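Local coordinates for protein pyoverdine synthetase F (Pseudomonas aeruginosa PAO1, PDB 6CUL) that probably belongs to the pyoverdine pathway and is built around a Rossmann-like alpha/beta core, at residues His235-Thr240 against Leu264-Ala269; Lys34-Ser39 against Asn254-Ser259; Asn168-Val173 against Ala185-Asp190. All blocks are in the same frame, centred on the assembly; numbering follows the deposited sequence.

Interaction 1. Residues His235-Thr240 against Leu264-Ala269; sequences HDVLKT and LHEGLA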
# COMPACT_ATOMS: atom_id res chain seq x y z
N HIS A 235 -5.23 -13.96 -3.42
CA HIS A 235 -6.58 -13.76 -3.00
C HIS A 235 -7.11 -12.49 -3.59
O HIS A 235 -6.40 -11.53 -3.65
CB HIS A 235 -6.73 -13.78 -1.49
CG HIS A 235 -8.12 -13.61 -1.02
ND1 HIS A 235 -9.14 -14.39 -1.46
CD2 HIS A 235 -8.67 -12.71 -0.19
CE1 HIS A 235 -10.26 -14.00 -0.90
NE2 HIS A 235 -10.00 -12.98 -0.13
N ASP A 236 -8.34 -12.53 -4.03
CA ASP A 236 -8.95 -11.43 -4.70
C ASP A 236 -10.36 -11.06 -4.30
O ASP A 236 -11.13 -11.90 -4.07
CB ASP A 236 -8.98 -11.77 -6.15
CG ASP A 236 -8.57 -10.68 -6.98
OD1 ASP A 236 -8.15 -9.66 -6.47
OD2 ASP A 236 -8.65 -10.84 -8.19
N VAL A 237 -10.65 -9.77 -4.25
CA VAL A 237 -11.95 -9.24 -3.92
C VAL A 237 -12.34 -8.18 -4.94
O VAL A 237 -11.54 -7.51 -5.39
CB VAL A 237 -12.05 -8.71 -2.47
CG1 VAL A 237 -13.42 -8.17 -2.11
CG2 VAL A 237 -11.74 -9.79 -1.52
N LEU A 238 -13.61 -8.13 -5.25
CA LEU A 238 -14.15 -7.22 -6.18
C LEU A 238 -15.49 -6.83 -5.76
O LEU A 238 -16.42 -7.22 -6.33
CB LEU A 238 -14.18 -7.87 -7.55
CG LEU A 238 -14.75 -7.08 -8.68
CD1 LEU A 238 -13.99 -5.82 -8.98
CD2 LEU A 238 -14.94 -7.91 -9.94
N LYS A 239 -15.59 -6.03 -4.76
CA LYS A 239 -16.85 -5.59 -4.24
C LYS A 239 -17.14 -4.07 -4.21
O LYS A 239 -17.93 -3.62 -3.45
CB LYS A 239 -16.98 -6.16 -2.85
CG LYS A 239 -16.94 -7.63 -2.88
CD LYS A 239 -17.28 -8.23 -1.59
CE LYS A 239 -17.34 -9.72 -1.67
NZ LYS A 239 -16.06 -10.44 -1.73
N THR A 240 -16.49 -3.30 -5.03
CA THR A 240 -16.66 -1.88 -5.00
C THR A 240 -17.43 -1.35 -6.21
O THR A 240 -16.90 -1.29 -7.26
CB THR A 240 -15.30 -1.22 -4.92
OG1 THR A 240 -14.45 -1.95 -4.07
CG2 THR A 240 -15.44 0.12 -4.38
N LEU A 264 -6.93 -7.98 2.02
CA LEU A 264 -5.76 -8.16 2.76
C LEU A 264 -5.96 -9.11 3.93
O LEU A 264 -5.13 -9.89 4.15
CB LEU A 264 -5.19 -6.84 3.21
CG LEU A 264 -4.19 -6.80 4.33
CD1 LEU A 264 -2.86 -7.36 3.97
CD2 LEU A 264 -4.15 -5.42 4.89
N HIS A 265 -7.02 -8.98 4.69
CA HIS A 265 -7.25 -9.91 5.77
C HIS A 265 -7.59 -11.35 5.34
O HIS A 265 -6.99 -12.25 5.78
CB HIS A 265 -8.30 -9.39 6.70
CG HIS A 265 -8.15 -7.93 7.04
ND1 HIS A 265 -9.17 -7.19 7.58
CD2 HIS A 265 -7.15 -7.07 6.80
CE1 HIS A 265 -8.79 -5.95 7.69
NE2 HIS A 265 -7.57 -5.85 7.22
N GLU A 266 -8.49 -11.54 4.42
CA GLU A 266 -8.78 -12.86 3.95
C GLU A 266 -7.56 -13.47 3.31
O GLU A 266 -7.34 -14.59 3.54
CB GLU A 266 -9.90 -12.90 2.96
CG GLU A 266 -11.28 -12.89 3.55
CD GLU A 266 -12.36 -13.13 2.54
OE1 GLU A 266 -12.39 -12.50 1.49
OE2 GLU A 266 -13.16 -13.99 2.81
N GLY A 267 -6.79 -12.70 2.57
CA GLY A 267 -5.58 -13.20 2.00
C GLY A 267 -4.58 -13.64 3.06
O GLY A 267 -4.00 -14.64 2.89
N LEU A 268 -4.37 -12.88 4.12
CA LEU A 268 -3.49 -13.30 5.17
C LEU A 268 -4.03 -14.59 5.86
O LEU A 268 -3.34 -15.53 5.99
CB LEU A 268 -3.21 -12.17 6.19
CG LEU A 268 -2.35 -10.95 5.83
CD1 LEU A 268 -2.36 -9.86 6.88
CD2 LEU A 268 -0.92 -11.22 5.45
N ALA A 269 -5.32 -14.62 6.15
CA ALA A 269 -5.97 -15.75 6.80
C ALA A 269 -5.77 -17.02 6.03
O ALA A 269 -5.44 -18.01 6.59
CB ALA A 269 -7.44 -15.49 6.98

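Interaction 2. Residues Lys34-Ser39 against Asn254-Ser259; sequences KSVLES and NNFNNS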
# COMPACT_ATOMS: atom_id res chain seq x y z
N LYS A 34 -9.08 5.90 6.72
CA LYS A 34 -8.30 5.01 7.51
C LYS A 34 -7.24 4.40 6.66
O LYS A 34 -7.49 4.15 5.53
CB LYS A 34 -9.21 3.93 8.07
CG LYS A 34 -8.62 2.99 9.07
CD LYS A 34 -9.50 1.81 9.26
CE LYS A 34 -10.62 2.04 10.26
NZ LYS A 34 -11.48 0.89 10.56
N SER A 35 -6.07 4.20 7.21
CA SER A 35 -5.02 3.57 6.52
C SER A 35 -5.14 2.08 6.45
O SER A 35 -5.89 1.48 7.12
CB SER A 35 -3.70 3.93 7.11
OG SER A 35 -3.47 3.30 8.28
N VAL A 36 -4.40 1.51 5.54
CA VAL A 36 -4.31 0.09 5.41
C VAL A 36 -3.73 -0.54 6.66
O VAL A 36 -4.17 -1.56 7.03
CB VAL A 36 -3.50 -0.31 4.22
CG1 VAL A 36 -3.34 -1.79 4.17
CG2 VAL A 36 -4.15 0.17 2.98
N LEU A 37 -2.73 0.06 7.26
CA LEU A 37 -2.16 -0.41 8.48
C LEU A 37 -3.14 -0.32 9.65
O LEU A 37 -3.22 -1.19 10.41
CB LEU A 37 -0.88 0.32 8.79
CG LEU A 37 -0.03 -0.15 9.95
CD1 LEU A 37 0.54 -1.49 9.64
CD2 LEU A 37 1.08 0.81 10.33
N GLU A 38 -3.89 0.74 9.74
CA GLU A 38 -4.86 0.85 10.80
C GLU A 38 -5.90 -0.24 10.71
O GLU A 38 -6.29 -0.75 11.69
CB GLU A 38 -5.53 2.20 10.85
CG GLU A 38 -6.27 2.40 12.12
CD GLU A 38 -6.66 3.80 12.37
OE1 GLU A 38 -6.53 4.59 11.50
OE2 GLU A 38 -7.08 4.13 13.45
N SER A 39 -6.33 -0.56 9.51
CA SER A 39 -7.24 -1.61 9.38
C SER A 39 -6.63 -2.94 9.82
O SER A 39 -7.31 -3.67 10.40
CB SER A 39 -7.82 -1.70 7.98
OG SER A 39 -9.06 -2.23 8.09
N ASN A 254 -14.17 3.77 -0.71
CA ASN A 254 -14.94 2.60 -0.89
C ASN A 254 -14.16 1.32 -1.25
O ASN A 254 -14.46 0.29 -0.77
CB ASN A 254 -15.96 2.88 -1.92
CG ASN A 254 -17.03 3.77 -1.43
OD1 ASN A 254 -17.12 4.05 -0.30
ND2 ASN A 254 -17.84 4.20 -2.31
N ASN A 255 -13.20 1.40 -2.13
CA ASN A 255 -12.40 0.26 -2.42
C ASN A 255 -11.58 -0.14 -1.19
O ASN A 255 -11.41 -1.27 -0.96
CB ASN A 255 -11.56 0.44 -3.65
CG ASN A 255 -11.20 -0.86 -4.28
OD1 ASN A 255 -12.02 -1.72 -4.43
ND2 ASN A 255 -9.96 -1.01 -4.62
N PHE A 256 -11.07 0.82 -0.44
CA PHE A 256 -10.37 0.52 0.78
C PHE A 256 -11.34 -0.12 1.71
O PHE A 256 -10.97 -1.05 2.31
CB PHE A 256 -9.98 1.74 1.55
CG PHE A 256 -8.59 2.18 1.38
CD1 PHE A 256 -7.87 1.86 0.29
CD2 PHE A 256 -8.04 3.06 2.30
CE1 PHE A 256 -6.59 2.35 0.15
CE2 PHE A 256 -6.79 3.54 2.16
CZ PHE A 256 -6.07 3.19 1.11
N ASN A 257 -12.55 0.41 1.89
CA ASN A 257 -13.55 -0.19 2.75
C ASN A 257 -14.38 -1.39 2.16
O ASN A 257 -14.72 -2.26 2.86
CB ASN A 257 -14.35 0.91 3.48
CG ASN A 257 -13.46 1.87 4.37
OD1 ASN A 257 -13.42 1.77 5.56
ND2 ASN A 257 -12.82 2.76 3.78
N ASN A 258 -14.71 -1.39 0.87
CA ASN A 258 -15.46 -2.50 0.25
C ASN A 258 -14.66 -3.70 -0.19
O ASN A 258 -15.12 -4.76 -0.12
CB ASN A 258 -16.30 -2.03 -0.93
CG ASN A 258 -17.76 -1.87 -0.59
OD1 ASN A 258 -18.16 -1.98 0.53
ND2 ASN A 258 -18.57 -1.63 -1.59
N SER A 259 -13.48 -3.50 -0.69
CA SER A 259 -12.69 -4.58 -1.11
C SER A 259 -11.29 -4.76 -0.60
O SER A 259 -10.84 -5.80 -0.59
CB SER A 259 -12.66 -4.51 -2.63
OG SER A 259 -12.21 -5.68 -3.15
O HOH W 1 -10.65 4.27 4.73

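Interaction 3. Residues Asn168-Val173 against Ala185-Asp190; sequences NIHPGV and AYATLD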
# COMPACT_ATOMS: atom_id res chain seq x y z
N ASN A 168 2.08 -7.85 -1.99
CA ASN A 168 1.58 -6.52 -2.20
C ASN A 168 0.06 -6.44 -2.25
O ASN A 168 -0.52 -7.26 -2.88
CB ASN A 168 2.13 -5.92 -3.48
CG ASN A 168 1.60 -4.55 -3.76
OD1 ASN A 168 1.82 -3.66 -3.04
ND2 ASN A 168 0.86 -4.43 -4.77
N ILE A 169 -0.56 -5.50 -1.56
CA ILE A 169 -1.99 -5.33 -1.62
C ILE A 169 -2.28 -4.21 -2.64
O ILE A 169 -1.93 -3.11 -2.45
CB ILE A 169 -2.65 -5.15 -0.26
CG1 ILE A 169 -4.20 -5.06 -0.42
CG2 ILE A 169 -2.00 -4.03 0.51
CD1 ILE A 169 -4.94 -6.29 -0.77
N HIS A 170 -2.92 -4.55 -3.73
CA HIS A 170 -3.09 -3.65 -4.80
C HIS A 170 -4.55 -3.24 -4.96
O HIS A 170 -5.35 -4.06 -4.87
CB HIS A 170 -2.51 -4.27 -6.10
CG HIS A 170 -2.74 -3.45 -7.32
ND1 HIS A 170 -1.81 -2.62 -7.84
CD2 HIS A 170 -3.85 -3.22 -8.02
CE1 HIS A 170 -2.30 -1.97 -8.85
NE2 HIS A 170 -3.55 -2.31 -8.97
N PRO A 171 -4.85 -1.97 -5.23
CA PRO A 171 -6.19 -1.45 -5.40
C PRO A 171 -6.81 -1.59 -6.78
O PRO A 171 -7.10 -0.68 -7.44
CB PRO A 171 -6.03 -0.01 -5.04
CG PRO A 171 -4.71 0.30 -5.40
CD PRO A 171 -3.89 -0.91 -5.37
N GLY A 172 -7.05 -2.84 -7.09
CA GLY A 172 -7.67 -3.33 -8.27
C GLY A 172 -7.29 -4.75 -8.55
O GLY A 172 -6.29 -5.21 -8.15
N VAL A 173 -8.11 -5.40 -9.34
CA VAL A 173 -7.91 -6.78 -9.70
C VAL A 173 -6.68 -6.87 -10.54
O VAL A 173 -6.34 -5.96 -11.19
CB VAL A 173 -9.19 -7.34 -10.34
CG1 VAL A 173 -9.06 -8.74 -10.85
CG2 VAL A 173 -10.28 -7.34 -9.37
N ALA A 185 -0.18 1.90 -11.06
CA ALA A 185 -0.35 3.09 -10.26
C ALA A 185 -1.61 3.92 -10.72
O ALA A 185 -2.07 4.67 -9.97
CB ALA A 185 0.91 3.90 -10.22
N TYR A 186 -2.11 3.72 -11.90
CA TYR A 186 -3.29 4.38 -12.30
C TYR A 186 -4.62 3.66 -11.98
O TYR A 186 -5.62 4.14 -12.35
CB TYR A 186 -3.22 4.71 -13.78
CG TYR A 186 -2.26 5.81 -14.08
CD1 TYR A 186 -2.65 7.13 -14.06
CD2 TYR A 186 -0.94 5.55 -14.32
CE1 TYR A 186 -1.75 8.14 -14.33
CE2 TYR A 186 -0.06 6.56 -14.56
CZ TYR A 186 -0.47 7.85 -14.56
OH TYR A 186 0.40 8.82 -14.77
N ALA A 187 -4.59 2.58 -11.24
CA ALA A 187 -5.74 1.81 -11.07
C ALA A 187 -6.93 2.48 -10.46
O ALA A 187 -8.00 2.15 -10.81
CB ALA A 187 -5.39 0.58 -10.31
N THR A 188 -6.78 3.34 -9.48
CA THR A 188 -7.92 4.00 -8.94
C THR A 188 -8.59 4.99 -9.89
O THR A 188 -9.77 5.07 -9.91
CB THR A 188 -7.68 4.54 -7.58
OG1 THR A 188 -8.91 4.95 -7.11
CG2 THR A 188 -6.87 5.67 -7.60
N LEU A 189 -7.78 5.78 -10.58
CA LEU A 189 -8.22 6.69 -11.59
C LEU A 189 -8.75 5.93 -12.84
O LEU A 189 -9.74 6.26 -13.34
CB LEU A 189 -7.12 7.68 -11.92
CG LEU A 189 -6.71 8.79 -10.94
CD1 LEU A 189 -5.25 8.88 -10.75
CD2 LEU A 189 -7.22 10.12 -11.35
N ASP A 190 -8.14 4.84 -13.27
CA ASP A 190 -8.67 4.08 -14.40
C ASP A 190 -10.10 3.56 -14.07
O ASP A 190 -10.88 3.48 -14.95
CB ASP A 190 -7.81 2.88 -14.74
CG ASP A 190 -6.70 3.19 -15.61
OD1 ASP A 190 -6.62 4.18 -16.21
OD2 ASP A 190 -5.84 2.43 -15.70
O HOH W 2 -9.30 0.16 -9.48

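Interaction 1. Residues His235-Thr240 against Leu264-Ala269
H235 reaches from strand 233-241 to G267 and E266 on helix 248-271, and its imidazole can be followed atom by atom. At the root, CB rests on the bare backbone of the helix, 3.7 Å from G267 CA. With CG anti to the backbone N (chi1 -179°), the ring is carried across the helix backbone toward E266. CD2 comes within 3.3 Å of G267 N, approaching obliquely, and the edge then slides past the E266 side chain, where NE2 is 3.1 Å from E266 CB, a close contact and perhaps a little compressed. At the tip, H235 NE2 donates to E266 OE1 at 2.9 Å with an N-H...O angle of 149°. The carboxylate oxygen lies close to the imidazole plane, but the histidine meets it from above the carboxylate plane, the two planes being 80° apart. V237 CG2 stands 4.1 Å from the same OE1, and K239 NZ lies 5.3 Å from it, close enough to add a mild, probably favourable, electrostatic pull. The result is a His-carboxylate hydrogen bond linking helix 248-271 to the outermost strand, 233-241, of the mixed sheet in a Rossmann-like alpha/beta fold.

Interaction 2. Residues Lys34-Ser39 against Asn254-Ser259
V36 and F256 supply the apolar centre of this contact, where the start of helix 36-46 meets helix 248-271. Along the second partner, N255 comes first, and its amide is turned from the contact: OD1 bonds to T240 OG1 and ND2 to G218 O, anchoring the helix on the sheet side. F256 follows and points at the other segment. One face of its ring receives the CG2 methyl of V36, which is 4.0 Å from F256 CZ; this branch lies anti to the V36 carbonyl carbon, and the two side chains cross at about a right angle. On that facing segment S35 is the N-cap: its OG accepts from E38 N at 3.0 Å, a nearly straight bond of 161°, which caps the first turn of the helix that carries V36. The F256 ring edge has a different neighbour. K34 O lies near the ring plane, 3.5 Å from both F256 CD2 and F256 CE2, while the K34 amine is engaged in a salt bridge with E42. Next comes N257, whose ND2 donates to a water at 2.8 Å as well as to W253 O. That water sits in the plane of the F256 ring, at its edge, and gives a longer bond of 3.3 Å to K34 O. S259 ends the walk back on the sheet side, its OG weakly bonded to A219 N. Chemically, the contact is mixed: a methyl covers the aromatic face, while the K34 carbonyl oxygen lies against the ring edge, where any C-H attraction is probably weak, and takes a long water bond that bridges to N257 ND2.

Interaction 3. Residues Asn168-Val173 against Ala185-Asp190
The imidazole of H170 is turned obliquely to A187, whose CB lies 3.7 Å from H170 NE2. One face of the ring carries P171 CD, 3.4 Å above the plane and offset toward the rim, and G172 C lies in plane at an edge. This compact folding of neighbours onto one ring accompanies the inverse gamma turn centred on P171, which follows strand 166-170 of the Rossmann-like sheet; its G172 N to H170 O bond is weak at 3.1 Å. A first torsion near trans (chi1 175°) sends the histidine toward the start of helix 187-195. Its NE2 is not left to the alanine methyl alone, because it also hydrogen-bonds R182 O in the connecting loop, a bond that probably helps fix the rotation of the ring. A187 is the first residue of the helix, just after Y186 at the N-cap position, and the D190 N to Y186 O bond of 2.8 Å closes the opening turn. The small CB of A187 fits between the histidine tip and the turn, with P171 O 3.6 Å away. Y186 faces elsewhere and stacks its ring on W203. The polar side of the contact is bridged by one water, which donates to P171 O at 3.1 Å and to A187 O at 2.7 Å.

Overall arrangement
From the N terminus, residues 34-39 open interaction 2, which closes only at 254-259, so its loop spans most of the chain. Interaction 3 opens and closes within that span, a short local loop between the end of a central strand and the helix that follows. Interaction 1 starts at 235-240 after interaction 3 has closed and ends at 264-269, beyond 254-259, so it crosses interaction 2. Interactions 1 and 2 share helix 248-271: one fastens it to the edge strand, the other to helix 36-46. Interaction 3 meets interaction 1 through V173, beside D236 and L238, and through I169, against L264; it meets interaction 2 through P171 and G172, beside N255.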